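Local coordinates for putative transcriptional regulator (TetR/AcrR family) (PDB 3KNW), which probably binds DNA as a dimeric transcriptional regulator of the TetR/AcrR family, with helix-turn-helix heads joined to all-helical C-terminal domains, at residues A[35-40]-A[50-55]; A[149-152]-A[157-160]; A[178-183]-A[187-192]. All coordinates share one frame; numbering follows the deposited sequence.

Interaction 1 of 3, residues A[35-40]-A[50-55]; sequences VGLQEI and SFYHYF
With CG anti to its carbonyl carbon (chi1 -67°), Leu37 sends CD1 across to helix 48-54, where Phe51, its CG anti to the backbone N (chi1 167°), turns its ring back to meet it. The two helices are those of the predicted helix-turn-helix motif, residues 36-55, the unit with which TetR-family repressors read DNA. Gly36 occupies the N-cap of helix 37-44, which places Leu37 in the first turn, facing the second helix. The backbones stay well apart, the nearest CA atoms, those of Leu37 and Phe51, being 9.3 Å from each other, and side chains alone span the gap.

One methyl does most of the work. Leu37 CD1 lies 3.6 Å from Phe51 CE2 and meets that ring obliquely. Ile40, one turn further along, adds a looser touch on the same ring, with CG2 at 4.2 Å from Phe51 CE1. No hydrogen bond crosses the interface, so cohesion here is apolar, and the 155 Å² buried is modest.

Burial is graded across the contact. Phe51 and Ile40 are buried, and both reach beyond the pair of helices: Phe61 of helix 58-81 packs edge-to-face with Phe51 and also touches Ile40, while Leu26 of helix 13-30 meets Ile40 too. These contacts make Phe51 and Ile40 part of the hydrophobic core shared with helices 13-30 and 58-81. Tyr52, by contrast, is exposed at the margin. Phe51 CD2 lies over one face of its ring, 3.9 Å above the plane and offset toward the rim. The Leu37 and Tyr52 side chains cross at about a right angle, and Leu37 CD1 lies beside the phenol end, 3.5 Å from Tyr52 CZ and 3.1 Å from Tyr52 OH.

Interaction 2 of 3, residues A[149-152]-A[157-160]; sequences IGQQ and QTSV
Gln151 reaches from helix 126-153 to the backbone of Thr158 and Val160, and these three residues account for most of the 120 Å² buried here. Gln151 alone contributes 67 Å². Its CG stands anti to the carbonyl carbon (chi1 -78°) and the chain runs extended beyond it (chi2 172°), carrying the terminal amide away from the helix and over to the loop. The aliphatic part takes a share, CG lying 3.7 Å from Thr158 O. The amide group begins at CD, which is 3.5 Å from Thr158 O.

At the amide itself the modelled orientation is doubtful, because OE1 is placed 2.7 Å from Thr158 O and 3.0 Å from Val160 O, which would set three oxygens together. The amide is probably turned over in the model; with it turned back, hydrogen bonds to these carbonyls become possible, but the geometry as deposited does not settle them.

The setting is the C-terminal end of helix 126-153 and the connection to helix 162-183, within the all-helical C-terminal domain of this TetR-family protein. Across this turn the nearest CA atoms are those of Gln151 and Gln157, 6.3 Å apart. Backbone hydrogen bonding between Gly150 and Ile156 ties the returning loop to the helix, while Thr158 is similarly bonded to Leu200 near the end of helix 187-200.

Thr158 contributes 24 Å². Its first torsion (chi1 -164°) leaves the methyl CG2, between the backbone N and the carbonyl carbon, as the branch beside the end of the Gln151 side chain. Val160 contributes 15 Å², meeting Gln151 through its carbonyl, whereas its side chain packs on Leu165 of helix 162-183. Thr158 also touches Leu165, and Gln151 leans on Pro162 at the start of the same helix.

Interaction 3 of 3, residues A[178-183]-A[187-192]; sequences LLSKLY and APLFQA
Helix segments 178-183 and 187-192 run nearly antiparallel, their axes 151° apart in direction and 8.4 Å apart at closest approach, so the pair forms a helical hairpin closed by a three-residue turn. Pro188, in the first turn of helix 187-200, is the residue at the centre of the contact and the most covered here, at 77 Å². Its CG lies 3.6 Å from Tyr183 CD2 and 3.8 Å from Leu179 CB. The Tyr183 side chain slants across the proline ring, and Leu179 CB lies over one face of the tyrosine ring, offset toward its rim, so that proline, tyrosine and leucine close up together.

On the other flank Ser180, with OG anti to its carbonyl carbon (chi1 -60°), meets apolar atoms only across the interface. Its OG is 3.6 Å from Leu189 CD1 and 3.7 Å from Pro188 CD, while its hydrogen bond goes back to Ala176 O in its own helix.

The hairpin belongs to the all-helical TetR-family C-terminal domain and faces the second subunit: Arg129 NH2 of that subunit hydrogen-bonds to Tyr183 O, and Gln171 NE2 of that subunit to Pro188 O, placing this contact at the dimer interface. The buried serine hydroxyl is satisfied within its own helix and no hydrogen bond joins the two segments, so what they contribute to each other is van der Waals packing.

Overall arrangement
Interaction 3 is the buried contact, interaction 1 is partly buried and interaction 2 lies at the surface. Interaction 1 belongs to the DNA-binding head, whereas interactions 2 and 3 share the C-terminal domain and lie toward opposite ends of helix 162-183, their centres about 27 Å apart. Interactions 1 and 2 lie on opposite sides of the chain's centre, with centres about 48 Å apart, and none of the three touches another. Chemistry follows place: interactions 1 and 3 join helices through apolar side chains, while interaction 2 brings a glutamine side chain up to loop carbonyls. Among them, interaction 3 alone is touched by the second subunit.

Interaction 1 of 3, residues A[35-40]-A[50-55]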
ATOM      1  N   VAL A  35      16.340  -9.833  -6.252  1.00 34.47           N
ATOM      2  CA  VAL A  35      17.743 -10.040  -5.829  1.00 34.71           C
ATOM      3  C   VAL A  35      18.257 -11.459  -5.989  1.00 35.58           C
ATOM      4  O   VAL A  35      17.495 -12.424  -5.882  1.00 35.92           O
ATOM      5  CB  VAL A  35      17.983  -9.663  -4.364  1.00 34.74           C
ATOM      6  CG1 VAL A  35      17.459  -8.293  -4.086  1.00 34.56           C
ATOM      7  CG2 VAL A  35      17.391 -10.705  -3.415  1.00 34.14           C
ATOM      8  N   GLY A  36      19.564 -11.575  -6.244  1.00 36.33           N
ATOM      9  CA  GLY A  36      20.242 -12.870  -6.289  1.00 36.76           C
ATOM     10  C   GLY A  36      20.986 -13.098  -4.994  1.00 37.24           C
ATOM     11  O   GLY A  36      21.156 -12.186  -4.191  1.00 37.39           O
ATOM     12  N   LEU A  37      21.454 -14.311  -4.772  1.00 37.98           N
ATOM     13  CA  LEU A  37      22.308 -14.544  -3.607  1.00 38.68           C
ATOM     14  C   LEU A  37      23.552 -13.642  -3.557  1.00 38.21           C
ATOM     15  O   LEU A  37      23.956 -13.210  -2.487  1.00 38.26           O
ATOM     16  CB  LEU A  37      22.724 -16.014  -3.538  1.00 39.23           C
ATOM     17  CG  LEU A  37      21.574 -16.995  -3.245  1.00 41.23           C
ATOM     18  CD1 LEU A  37      22.133 -18.208  -2.507  1.00 41.79           C
ATOM     19  CD2 LEU A  37      20.418 -16.356  -2.412  1.00 42.12           C
ATOM     20  N   GLN A  38      24.137 -13.369  -4.717  1.00 37.73           N
ATOM     21  CA  GLN A  38      25.341 -12.554  -4.838  1.00 37.86           C
ATOM     22  C   GLN A  38      25.216 -11.233  -4.097  1.00 37.30           C
ATOM     23  O   GLN A  38      26.131 -10.835  -3.379  1.00 37.62           O
ATOM     24  CB  GLN A  38      25.645 -12.284  -6.327  1.00 38.11           C
ATOM     25  CG  GLN A  38      27.117 -12.060  -6.682  1.00 40.03           C
ATOM     26  CD  GLN A  38      27.335 -11.900  -8.210  1.00 42.34           C
ATOM     27  OE1 GLN A  38      26.415 -11.503  -8.935  1.00 43.73           O
ATOM     28  NE2 GLN A  38      28.548 -12.217  -8.693  1.00 41.73           N
ATOM     29  N   GLU A  39      24.104 -10.536  -4.279  1.00 36.93           N
ATOM     30  CA  GLU A  39      23.928  -9.269  -3.590  1.00 37.24           C
ATOM     31  C   GLU A  39      23.805  -9.597  -2.116  1.00 36.87           C
ATOM     32  O   GLU A  39      24.500  -9.036  -1.275  1.00 36.80           O
ATOM     33  CB  GLU A  39      22.674  -8.522  -4.047  1.00 37.62           C
ATOM     34  CG  GLU A  39      22.554  -8.274  -5.535  1.00 39.37           C
ATOM     35  CD  GLU A  39      21.345  -7.402  -5.888  1.00 41.45           C
ATOM     36  OE1 GLU A  39      21.073  -6.444  -5.120  1.00 41.63           O
ATOM     37  OE2 GLU A  39      20.689  -7.665  -6.940  1.00 42.29           O
ATOM     38  N   ILE A  40      22.912 -10.528  -1.821  1.00 36.28           N
ATOM     39  CA  ILE A  40      22.755 -11.025  -0.480  1.00 36.31           C
ATOM     40  C   ILE A  40      24.127 -11.415   0.183  1.00 36.67           C
ATOM     41  O   ILE A  40      24.375 -10.989   1.316  1.00 36.42           O
ATOM     42  CB  ILE A  40      21.727 -12.179  -0.461  1.00 36.12           C
ATOM     43  CG1 ILE A  40      20.327 -11.673  -0.858  1.00 36.08           C
ATOM     44  CG2 ILE A  40      21.641 -12.776   0.903  1.00 36.69           C
ATOM     45  CD1 ILE A  40      19.274 -12.763  -0.915  1.00 33.98           C
ATOM     46  N   SER A  50      29.426 -20.720   3.397  1.00 30.84           N
ATOM     47  CA  SER A  50      28.920 -20.417   4.728  1.00 30.50           C
ATOM     48  C   SER A  50      27.392 -20.255   4.788  1.00 29.97           C
ATOM     49  O   SER A  50      26.699 -20.934   5.552  1.00 30.48           O
ATOM     50  CB  SER A  50      29.593 -19.113   5.185  1.00 30.89           C
ATOM     51  OG  SER A  50      29.199 -18.707   6.483  1.00 30.18           O
ATOM     52  N   PHE A  51      26.885 -19.338   3.970  1.00 28.78           N
ATOM     53  CA  PHE A  51      25.457 -19.054   3.855  1.00 27.98           C
ATOM     54  C   PHE A  51      24.679 -20.335   3.634  1.00 27.34           C
ATOM     55  O   PHE A  51      23.585 -20.533   4.158  1.00 26.65           O
ATOM     56  CB  PHE A  51      25.239 -18.070   2.690  1.00 27.56           C
ATOM     57  CG  PHE A  51      23.837 -17.931   2.284  1.00 28.01           C
ATOM     58  CD1 PHE A  51      23.074 -16.889   2.743  1.00 28.53           C
ATOM     59  CD2 PHE A  51      23.254 -18.856   1.448  1.00 28.97           C
ATOM     60  CE1 PHE A  51      21.764 -16.756   2.376  1.00 29.41           C
ATOM     61  CE2 PHE A  51      21.932 -18.729   1.077  1.00 28.71           C
ATOM     62  CZ  PHE A  51      21.187 -17.690   1.537  1.00 28.60           C
ATOM     63  N   TYR A  52      25.246 -21.218   2.844  1.00 28.16           N
ATOM     64  CA  TYR A  52      24.561 -22.443   2.573  1.00 28.90           C
ATOM     65  C   TYR A  52      24.609 -23.423   3.748  1.00 29.37           C
ATOM     66  O   TYR A  52      23.791 -24.325   3.789  1.00 29.88           O
ATOM     67  CB  TYR A  52      25.058 -23.075   1.285  1.00 29.27           C
ATOM     68  CG  TYR A  52      24.411 -22.536   0.032  1.00 29.02           C
ATOM     69  CD1 TYR A  52      25.184 -22.086  -1.035  1.00 29.26           C
ATOM     70  CD2 TYR A  52      23.025 -22.496  -0.096  1.00 31.87           C
ATOM     71  CE1 TYR A  52      24.611 -21.625  -2.190  1.00 31.48           C
ATOM     72  CE2 TYR A  52      22.424 -22.010  -1.254  1.00 31.22           C
ATOM     73  CZ  TYR A  52      23.224 -21.572  -2.290  1.00 33.06           C
ATOM     74  OH  TYR A  52      22.641 -21.113  -3.448  1.00 35.97           O
ATOM     75  N   HIS A  53      25.506 -23.252   4.720  1.00 29.66           N
ATOM     76  CA  HIS A  53      25.365 -24.038   5.951  1.00 30.13           C
ATOM     77  C   HIS A  53      24.113 -23.681   6.756  1.00 29.82           C
ATOM     78  O   HIS A  53      23.499 -24.535   7.376  1.00 29.55           O
ATOM     79  CB  HIS A  53      26.625 -23.948   6.800  1.00 30.92           C
ATOM     80  CG  HIS A  53      27.735 -24.813   6.289  1.00 33.10           C
ATOM     81  ND1 HIS A  53      27.499 -25.990   5.605  1.00 34.60           N
ATOM     82  CD2 HIS A  53      29.080 -24.671   6.343  1.00 35.71           C
ATOM     83  CE1 HIS A  53      28.654 -26.538   5.267  1.00 37.58           C
ATOM     84  NE2 HIS A  53      29.630 -25.759   5.702  1.00 37.61           N
ATOM     85  N   TYR A  54      23.726 -22.416   6.689  1.00 30.04           N
ATOM     86  CA  TYR A  54      22.574 -21.873   7.413  1.00 29.73           C
ATOM     87  C   TYR A  54      21.254 -22.030   6.678  1.00 29.12           C
ATOM     88  O   TYR A  54      20.239 -22.362   7.281  1.00 28.78           O
ATOM     89  CB  TYR A  54      22.818 -20.388   7.713  1.00 29.65           C
ATOM     90  CG  TYR A  54      23.891 -20.216   8.759  1.00 30.17           C
ATOM     91  CD1 TYR A  54      25.251 -20.209   8.410  1.00 30.95           C
ATOM     92  CD2 TYR A  54      23.560 -20.135  10.107  1.00 30.00           C
ATOM     93  CE1 TYR A  54      26.244 -20.102   9.385  1.00 29.28           C
ATOM     94  CE2 TYR A  54      24.537 -20.022  11.076  1.00 30.18           C
ATOM     95  CZ  TYR A  54      25.880 -20.003  10.720  1.00 29.51           C
ATOM     96  OH  TYR A  54      26.843 -19.878  11.713  1.00 29.04           O
ATOM     97  N   PHE A  55      21.261 -21.773   5.379  1.00 28.81           N
ATOM     98  CA  PHE A  55      20.032 -21.828   4.595  1.00 27.94           C
ATOM     99  C   PHE A  55      20.231 -22.620   3.341  1.00 28.39           C
ATOM    100  O   PHE A  55      21.174 -22.379   2.610  1.00 29.07           O
ATOM    101  CB  PHE A  55      19.631 -20.436   4.203  1.00 27.38           C
ATOM    102  CG  PHE A  55      19.582 -19.515   5.333  1.00 24.18           C
ATOM    103  CD1 PHE A  55      18.537 -19.560   6.202  1.00 23.54           C
ATOM    104  CD2 PHE A  55      20.582 -18.603   5.526  1.00 23.57           C
ATOM    105  CE1 PHE A  55      18.463 -18.697   7.260  1.00 23.57           C
ATOM    106  CE2 PHE A  55      20.557 -17.760   6.594  1.00 23.65           C
ATOM    107  CZ  PHE A  55      19.480 -17.801   7.471  1.00 24.51           C
TER

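Interaction 2 of 3, residues A[149-152]-A[157-160]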
ATOM      1  N   ILE A 149     -10.846  -4.941  24.710  1.00 20.51           N
ATOM      2  CA  ILE A 149     -10.411  -4.542  26.038  1.00 19.64           C
ATOM      3  C   ILE A 149     -10.680  -3.048  26.267  1.00 19.60           C
ATOM      4  O   ILE A 149     -11.210  -2.684  27.291  1.00 21.90           O
ATOM      5  CB  ILE A 149      -8.947  -4.912  26.341  1.00 19.60           C
ATOM      6  CG1 ILE A 149      -8.755  -6.440  26.413  1.00 19.24           C
ATOM      7  CG2 ILE A 149      -8.524  -4.362  27.691  1.00 18.42           C
ATOM      8  CD1 ILE A 149      -7.281  -6.907  26.193  1.00 18.71           C
ATOM      9  N   GLY A 150     -10.412  -2.183  25.323  1.00 19.23           N
ATOM     10  CA  GLY A 150     -10.652  -0.759  25.543  1.00 19.25           C
ATOM     11  C   GLY A 150     -12.112  -0.358  25.632  1.00 19.28           C
ATOM     12  O   GLY A 150     -12.482   0.615  26.281  1.00 19.36           O
ATOM     13  N   GLN A 151     -12.950  -1.087  24.943  1.00 19.63           N
ATOM     14  CA  GLN A 151     -14.356  -0.800  24.991  1.00 20.15           C
ATOM     15  C   GLN A 151     -14.953  -1.327  26.303  1.00 20.15           C
ATOM     16  O   GLN A 151     -15.866  -0.713  26.836  1.00 19.60           O
ATOM     17  CB  GLN A 151     -15.052  -1.416  23.765  1.00 20.52           C
ATOM     18  CG  GLN A 151     -14.842  -0.592  22.478  1.00 20.46           C
ATOM     19  CD  GLN A 151     -15.347  -1.287  21.238  1.00 21.12           C
ATOM     20  OE1 GLN A 151     -16.081  -0.714  20.421  1.00 22.26           O
ATOM     21  NE2 GLN A 151     -14.946  -2.519  21.075  1.00 23.79           N
ATOM     22  N   GLN A 152     -14.445  -2.461  26.800  1.00 20.22           N
ATOM     23  CA  GLN A 152     -14.876  -3.012  28.095  1.00 20.85           C
ATOM     24  C   GLN A 152     -14.650  -1.956  29.187  1.00 20.36           C
ATOM     25  O   GLN A 152     -15.555  -1.712  29.958  1.00 19.74           O
ATOM     26  CB  GLN A 152     -14.070  -4.255  28.524  1.00 21.35           C
ATOM     27  CG  GLN A 152     -14.356  -5.593  27.864  1.00 23.30           C
ATOM     28  CD  GLN A 152     -13.231  -6.642  28.165  1.00 26.59           C
ATOM     29  OE1 GLN A 152     -12.545  -6.582  29.239  1.00 25.99           O
ATOM     30  NE2 GLN A 152     -13.031  -7.594  27.210  1.00 24.12           N
ATOM     31  N   GLN A 157     -14.771   4.813  23.224  1.00 20.09           N
ATOM     32  CA  GLN A 157     -16.197   5.020  23.332  1.00 21.20           C
ATOM     33  C   GLN A 157     -16.945   4.588  22.093  1.00 21.43           C
ATOM     34  O   GLN A 157     -18.183   4.532  22.087  1.00 22.05           O
ATOM     35  CB  GLN A 157     -16.489   6.491  23.623  1.00 22.18           C
ATOM     36  CG  GLN A 157     -15.946   6.980  25.007  1.00 24.84           C
ATOM     37  CD  GLN A 157     -14.437   7.300  24.976  1.00 29.74           C
ATOM     38  OE1 GLN A 157     -13.828   7.485  23.896  1.00 32.38           O
ATOM     39  NE2 GLN A 157     -13.831   7.365  26.159  1.00 30.29           N
ATOM     40  N   THR A 158     -16.218   4.279  21.020  1.00 21.25           N
ATOM     41  CA  THR A 158     -16.891   3.942  19.791  1.00 20.35           C
ATOM     42  C   THR A 158     -17.559   2.608  20.016  1.00 20.32           C
ATOM     43  O   THR A 158     -17.033   1.768  20.752  1.00 20.28           O
ATOM     44  CB  THR A 158     -15.927   3.855  18.613  1.00 20.57           C
ATOM     45  OG1 THR A 158     -16.673   3.881  17.395  1.00 17.63           O
ATOM     46  CG2 THR A 158     -15.031   2.597  18.683  1.00 19.28           C
ATOM     47  N   SER A 159     -18.700   2.435  19.371  1.00 19.68           N
ATOM     48  CA  SER A 159     -19.471   1.218  19.442  1.00 19.96           C
ATOM     49  C   SER A 159     -19.168   0.257  18.276  1.00 19.44           C
ATOM     50  O   SER A 159     -19.649  -0.874  18.242  1.00 20.16           O
ATOM     51  CB  SER A 159     -20.947   1.603  19.391  1.00 19.91           C
ATOM     52  OG  SER A 159     -21.258   2.005  18.066  1.00 22.26           O
ATOM     53  N   VAL A 160     -18.413   0.737  17.292  1.00 19.51           N
ATOM     54  CA  VAL A 160     -18.068  -0.034  16.123  1.00 16.97           C
ATOM     55  C   VAL A 160     -17.378  -1.267  16.605  1.00 17.30           C
ATOM     56  O   VAL A 160     -16.522  -1.268  17.481  1.00 17.83           O
ATOM     57  CB  VAL A 160     -17.172   0.757  15.141  1.00 17.92           C
ATOM     58  CG1 VAL A 160     -16.684  -0.186  13.949  1.00 15.21           C
ATOM     59  CG2 VAL A 160     -17.905   2.058  14.608  1.00 12.40           C
TER

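Interaction 3 of 3, residues A[178-183]-A[187-192]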
ATOM      1  N   LEU A 178       1.749   4.161   2.291  1.00 10.44           N
ATOM      2  CA  LEU A 178       1.947   4.174   0.841  1.00 10.49           C
ATOM      3  C   LEU A 178       2.043   5.626   0.254  1.00 10.27           C
ATOM      4  O   LEU A 178       2.952   5.906  -0.510  1.00  9.39           O
ATOM      5  CB  LEU A 178       0.763   3.451   0.215  1.00 10.68           C
ATOM      6  CG  LEU A 178       0.840   2.769  -1.114  1.00 13.79           C
ATOM      7  CD1 LEU A 178      -0.294   1.749  -1.251  1.00 19.93           C
ATOM      8  CD2 LEU A 178       0.676   3.800  -2.093  1.00 19.89           C
ATOM      9  N   LEU A 179       1.103   6.515   0.596  1.00  8.99           N
ATOM     10  CA  LEU A 179       1.126   7.907   0.116  1.00  9.51           C
ATOM     11  C   LEU A 179       2.329   8.650   0.637  1.00  9.32           C
ATOM     12  O   LEU A 179       2.965   9.408  -0.089  1.00  9.94           O
ATOM     13  CB  LEU A 179      -0.137   8.685   0.522  1.00  8.90           C
ATOM     14  CG  LEU A 179      -1.425   8.304  -0.208  1.00 11.24           C
ATOM     15  CD1 LEU A 179      -2.573   9.294   0.126  1.00  6.79           C
ATOM     16  CD2 LEU A 179      -1.232   8.237  -1.747  1.00 10.20           C
ATOM     17  N   SER A 180       2.654   8.427   1.889  1.00 10.52           N
ATOM     18  CA  SER A 180       3.895   9.000   2.468  1.00 13.32           C
ATOM     19  C   SER A 180       5.174   8.659   1.664  1.00 13.65           C
ATOM     20  O   SER A 180       6.024   9.497   1.461  1.00 14.68           O
ATOM     21  CB  SER A 180       4.032   8.615   3.962  1.00 12.95           C
ATOM     22  OG  SER A 180       2.885   9.128   4.680  1.00 14.58           O
ATOM     23  N   LYS A 181       5.288   7.455   1.170  1.00 14.79           N
ATOM     24  CA  LYS A 181       6.389   7.132   0.264  1.00 16.51           C
ATOM     25  C   LYS A 181       6.304   7.884  -1.065  1.00 15.96           C
ATOM     26  O   LYS A 181       7.306   8.387  -1.589  1.00 16.97           O
ATOM     27  CB  LYS A 181       6.415   5.626  -0.040  1.00 16.58           C
ATOM     28  CG  LYS A 181       6.642   4.775   1.176  1.00 20.36           C
ATOM     29  CD  LYS A 181       7.795   5.359   2.072  1.00 25.49           C
ATOM     30  CE  LYS A 181       8.679   4.255   2.709  1.00 26.86           C
ATOM     31  NZ  LYS A 181       9.711   4.876   3.598  1.00 27.10           N
ATOM     32  N   LEU A 182       5.108   7.951  -1.605  1.00 15.77           N
ATOM     33  CA  LEU A 182       4.902   8.634  -2.861  1.00 15.56           C
ATOM     34  C   LEU A 182       5.245  10.114  -2.707  1.00 13.26           C
ATOM     35  O   LEU A 182       5.915  10.660  -3.574  1.00 14.42           O
ATOM     36  CB  LEU A 182       3.465   8.504  -3.316  1.00 15.35           C
ATOM     37  CG  LEU A 182       3.261   9.057  -4.724  1.00 20.28           C
ATOM     38  CD1 LEU A 182       4.024   8.108  -5.730  1.00 20.94           C
ATOM     39  CD2 LEU A 182       1.746   9.207  -5.090  1.00 23.79           C
ATOM     40  N   TYR A 183       4.784  10.740  -1.627  1.00 11.52           N
ATOM     41  CA  TYR A 183       5.006  12.196  -1.346  1.00 10.16           C
ATOM     42  C   TYR A 183       6.394  12.423  -0.730  1.00 10.13           C
ATOM     43  O   TYR A 183       6.927  13.492  -0.780  1.00 11.09           O
ATOM     44  CB  TYR A 183       4.026  12.733  -0.332  1.00 10.23           C
ATOM     45  CG  TYR A 183       2.541  12.651  -0.665  1.00 11.24           C
ATOM     46  CD1 TYR A 183       2.093  12.181  -1.859  1.00  9.27           C
ATOM     47  CD2 TYR A 183       1.570  13.054   0.271  1.00 12.14           C
ATOM     48  CE1 TYR A 183       0.743  12.184  -2.176  1.00  9.57           C
ATOM     49  CE2 TYR A 183       0.204  13.036  -0.055  1.00  7.49           C
ATOM     50  CZ  TYR A 183      -0.170  12.590  -1.282  1.00  9.57           C
ATOM     51  OH  TYR A 183      -1.482  12.508  -1.641  1.00 16.79           O
ATOM     52  N   ALA A 187       3.024  13.531   5.954  1.00  8.79           N
ATOM     53  CA  ALA A 187       1.746  14.256   6.161  1.00  9.18           C
ATOM     54  C   ALA A 187       0.567  13.256   6.208  1.00  8.37           C
ATOM     55  O   ALA A 187      -0.254  13.290   7.127  1.00 11.62           O
ATOM     56  CB  ALA A 187       1.527  15.377   5.054  1.00  5.89           C
ATOM     57  N   PRO A 188       0.482  12.332   5.263  1.00  7.65           N
ATOM     58  CA  PRO A 188      -0.714  11.420   5.318  1.00  6.44           C
ATOM     59  C   PRO A 188      -0.846  10.592   6.579  1.00  6.07           C
ATOM     60  O   PRO A 188      -1.967  10.327   7.025  1.00  7.41           O
ATOM     61  CB  PRO A 188      -0.522  10.540   4.081  1.00  5.89           C
ATOM     62  CG  PRO A 188       0.227  11.374   3.129  1.00  4.54           C
ATOM     63  CD  PRO A 188       1.155  12.274   3.948  1.00  7.56           C
ATOM     64  N   LEU A 189       0.288  10.193   7.143  1.00  6.15           N
ATOM     65  CA  LEU A 189       0.375   9.388   8.382  1.00  6.34           C
ATOM     66  C   LEU A 189       0.063  10.251   9.576  1.00  7.61           C
ATOM     67  O   LEU A 189      -0.655   9.836  10.455  1.00  9.71           O
ATOM     68  CB  LEU A 189       1.782   8.795   8.599  1.00  5.64           C
ATOM     69  CG  LEU A 189       2.073   7.524   7.838  1.00  4.45           C
ATOM     70  CD1 LEU A 189       3.564   7.181   7.623  1.00  4.05           C
ATOM     71  CD2 LEU A 189       1.362   6.361   8.519  1.00  4.28           C
ATOM     72  N   PHE A 190       0.536  11.491   9.568  1.00  7.13           N
ATOM     73  CA  PHE A 190       0.107  12.437  10.562  1.00  6.40           C
ATOM     74  C   PHE A 190      -1.393  12.637  10.587  1.00  7.04           C
ATOM     75  O   PHE A 190      -1.986  12.790  11.681  1.00  6.32           O
ATOM     76  CB  PHE A 190       0.808  13.790  10.402  1.00  5.98           C
ATOM     77  CG  PHE A 190       2.347  13.715  10.396  1.00  4.34           C
ATOM     78  CD1 PHE A 190       3.029  12.758  11.126  1.00  2.12           C
ATOM     79  CD2 PHE A 190       3.086  14.663   9.704  1.00  2.00           C
ATOM     80  CE1 PHE A 190       4.385  12.713  11.127  1.00  3.67           C
ATOM     81  CE2 PHE A 190       4.461  14.622   9.684  1.00  3.15           C
ATOM     82  CZ  PHE A 190       5.128  13.670  10.397  1.00  3.70           C
ATOM     83  N   GLN A 191      -2.034  12.660   9.426  1.00  8.92           N
ATOM     84  CA  GLN A 191      -3.497  12.881   9.427  1.00 10.12           C
ATOM     85  C   GLN A 191      -4.188  11.598   9.968  1.00  9.79           C
ATOM     86  O   GLN A 191      -5.041  11.706  10.830  1.00  9.77           O
ATOM     87  CB  GLN A 191      -4.021  13.292   8.043  1.00 11.73           C
ATOM     88  CG  GLN A 191      -5.576  13.535   7.949  1.00 15.27           C
ATOM     89  CD  GLN A 191      -6.128  14.398   9.103  1.00 17.55           C
ATOM     90  OE1 GLN A 191      -5.722  15.569   9.305  1.00 18.32           O
ATOM     91  NE2 GLN A 191      -7.017  13.801   9.892  1.00 17.66           N
ATOM     92  N   ALA A 192      -3.774  10.407   9.524  1.00  9.51           N
ATOM     93  CA  ALA A 192      -4.259   9.132  10.063  1.00  9.61           C
ATOM     94  C   ALA A 192      -4.268   9.122  11.606  1.00 11.45           C
ATOM     95  O   ALA A 192      -5.230   8.653  12.232  1.00 10.28           O
ATOM     96  CB  ALA A 192      -3.338   7.986   9.601  1.00  9.53           C
TER